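Local atomic coordinates of protein pid-3 (Caenorhabditis elegans, PDB entry 7OCZ), a protein that probably acts in piRNA biogenesis and chromosome segregation through a small domain with an RNA-recognition-motif (RRM) fold. Residues N13-S18 and F57-A62. Numbering follows the deposited sequence.
Sequences NMLKIS and FQVYQA
L15 and V59 meet through branches set by their first torsions. In L15 the first torsion (chi1 -179°) sets CG opposite the backbone N, which carries both methyls off the strand to the helix. V59 has CG1 opposite the backbone N and CG2 opposite the carbonyl carbon; this spreads its methyls toward different partners. CG2 of V59 lies 3.3 Å from the backbone O of N13, just before the strand. CG1 of V59 sits 3.7 Å from O of M14 and 4.2 Å from CD1 of L15. The side chains of L15 and V59 pass alongside each other, heading opposite ways. The second methyl of L15 reaches one helical turn on: CD2 of L15 is 4.0 Å from CB of A62. No hydrogen bond crosses the contact, which is apolar packing plus methyls against backbone carbonyls. With V59 cut back to an alanine, both methyls go; a gap is likely to open beside the carbonyls of N13 and M14, and CD1 of L15 would probably lose its valine neighbour. The axes of the short segments approach to 8.3 Å and run at 22°, nearly parallel. L15 also touches V79, and V59 touches S81, both on strand 75-81. Helix 56-66 thus packs on one face of the antiparallel sheet, in which strand 14-18 lies between strands 48-52 and 75-81, as in the beta-alpha-beta-beta-alpha-beta fold of RRM domains.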
loop_
_atom_site.group_PDB
_atom_site.type_symbol
_atom_site.label_atom_id
_atom_site.label_comp_id
_atom_site.label_asym_id
_atom_site.label_seq_id
_atom_site.Cartn_x
_atom_site.Cartn_y
_atom_site.Cartn_z
ATOM N N ASN A 13 10.084 -15.373 3.230
ATOM C CA ASN A 13 9.683 -14.175 2.505
ATOM C C ASN A 13 9.194 -13.064 3.421
ATOM O O ASN A 13 8.733 -12.029 2.921
ATOM C CB ASN A 13 8.582 -14.513 1.487
ATOM C CG ASN A 13 8.946 -15.684 0.589
ATOM O OD1 ASN A 13 10.121 -15.975 0.364
ATOM N ND2 ASN A 13 7.930 -16.362 0.065
ATOM N N MET A 14 9.286 -13.241 4.736
ATOM C CA MET A 14 8.654 -12.348 5.696
ATOM C C MET A 14 9.646 -11.340 6.241
ATOM O O MET A 14 10.803 -11.671 6.508
ATOM C CB MET A 14 8.059 -13.118 6.870
ATOM C CG MET A 14 7.339 -14.356 6.455
ATOM S SD MET A 14 5.649 -13.969 6.053
ATOM C CE MET A 14 4.910 -14.115 7.679
ATOM N N LEU A 15 9.160 -10.129 6.447
ATOM C CA LEU A 15 9.939 -9.031 6.986
ATOM C C LEU A 15 9.296 -8.583 8.294
ATOM O O LEU A 15 8.071 -8.525 8.400
ATOM C CB LEU A 15 9.965 -7.881 5.970
ATOM C CG LEU A 15 10.735 -6.608 6.264
ATOM C CD1 LEU A 15 12.204 -7.001 6.240
ATOM C CD2 LEU A 15 10.444 -5.544 5.233
ATOM N N LYS A 16 10.113 -8.281 9.292
ATOM C CA LYS A 16 9.645 -7.665 10.527
ATOM C C LYS A 16 9.945 -6.176 10.467
ATOM O O LYS A 16 11.078 -5.791 10.176
ATOM C CB LYS A 16 10.347 -8.270 11.743
ATOM C CG LYS A 16 9.948 -9.683 12.078
ATOM C CD LYS A 16 10.909 -10.278 13.106
ATOM C CE LYS A 16 10.509 -9.938 14.518
ATOM N NZ LYS A 16 11.226 -10.832 15.477
ATOM N N ILE A 17 8.950 -5.343 10.761
ATOM C CA ILE A 17 9.124 -3.894 10.691
ATOM C C ILE A 17 8.480 -3.252 11.913
ATOM O O ILE A 17 7.362 -3.614 12.295
ATOM C CB ILE A 17 8.552 -3.317 9.376
ATOM C CG1 ILE A 17 8.772 -1.802 9.297
ATOM C CG2 ILE A 17 7.083 -3.701 9.197
ATOM C CD1 ILE A 17 8.606 -1.222 7.894
ATOM N N SER A 18 9.193 -2.324 12.548
ATOM C CA SER A 18 8.648 -1.620 13.701
ATOM C C SER A 18 9.200 -0.201 13.752
ATOM O O SER A 18 10.168 0.136 13.065
ATOM C CB SER A 18 8.953 -2.358 15.009
ATOM O OG SER A 18 10.340 -2.356 15.283
ATOM N N PHE A 57 15.320 -12.659 -1.396
ATOM C CA PHE A 57 16.165 -11.591 -1.925
ATOM C C PHE A 57 15.526 -10.227 -1.715
ATOM O O PHE A 57 16.231 -9.241 -1.469
ATOM C CB PHE A 57 16.450 -11.797 -3.410
ATOM C CG PHE A 57 17.249 -13.020 -3.717
ATOM C CD1 PHE A 57 18.602 -13.059 -3.452
ATOM C CD2 PHE A 57 16.657 -14.122 -4.305
ATOM C CE1 PHE A 57 19.341 -14.184 -3.744
ATOM C CE2 PHE A 57 17.395 -15.243 -4.601
ATOM C CZ PHE A 57 18.735 -15.273 -4.319
ATOM N N GLN A 58 14.198 -10.143 -1.864
ATOM C CA GLN A 58 13.491 -8.899 -1.583
ATOM C C GLN A 58 13.600 -8.546 -0.109
ATOM O O GLN A 58 13.813 -7.380 0.251
ATOM C CB GLN A 58 12.022 -9.033 -1.975
ATOM C CG GLN A 58 11.787 -9.455 -3.407
ATOM C CD GLN A 58 12.413 -8.501 -4.388
ATOM O OE1 GLN A 58 12.247 -7.282 -4.282
ATOM N NE2 GLN A 58 13.137 -9.048 -5.359
ATOM N N VAL A 59 13.454 -9.548 0.758
ATOM C CA VAL A 59 13.566 -9.320 2.197
ATOM C C VAL A 59 14.920 -8.714 2.535
ATOM O O VAL A 59 15.011 -7.712 3.254
ATOM C CB VAL A 59 13.329 -10.631 2.964
ATOM C CG1 VAL A 59 13.667 -10.445 4.437
ATOM C CG2 VAL A 59 11.889 -11.078 2.803
ATOM N N TYR A 60 15.994 -9.309 2.013
ATOM C CA TYR A 60 17.325 -8.813 2.342
ATOM C C TYR A 60 17.529 -7.392 1.833
ATOM O O TYR A 60 18.128 -6.556 2.520
ATOM C CB TYR A 60 18.395 -9.758 1.781
ATOM C CG TYR A 60 19.812 -9.261 1.981
ATOM C CD1 TYR A 60 20.611 -9.765 3.001
ATOM C CD2 TYR A 60 20.372 -8.320 1.114
ATOM C CE1 TYR A 60 21.910 -9.308 3.183
ATOM C CE2 TYR A 60 21.667 -7.864 1.287
ATOM C CZ TYR A 60 22.429 -8.363 2.320
ATOM O OH TYR A 60 23.716 -7.904 2.482
ATOM N N GLN A 61 17.055 -7.098 0.624
ATOM C CA GLN A 61 17.234 -5.747 0.105
ATOM C C GLN A 61 16.355 -4.747 0.847
ATOM O O GLN A 61 16.769 -3.607 1.086
ATOM C CB GLN A 61 16.948 -5.712 -1.395
ATOM C CG GLN A 61 17.515 -4.470 -2.047
ATOM C CD GLN A 61 19.015 -4.383 -1.848
ATOM O OE1 GLN A 61 19.734 -5.352 -2.087
ATOM N NE2 GLN A 61 19.492 -3.232 -1.379
ATOM N N ALA A 62 15.139 -5.153 1.212
ATOM C CA ALA A 62 14.279 -4.278 2.000
ATOM C C ALA A 62 14.914 -3.939 3.346
ATOM O O ALA A 62 14.819 -2.797 3.814
ATOM C CB ALA A 62 12.914 -4.932 2.194
#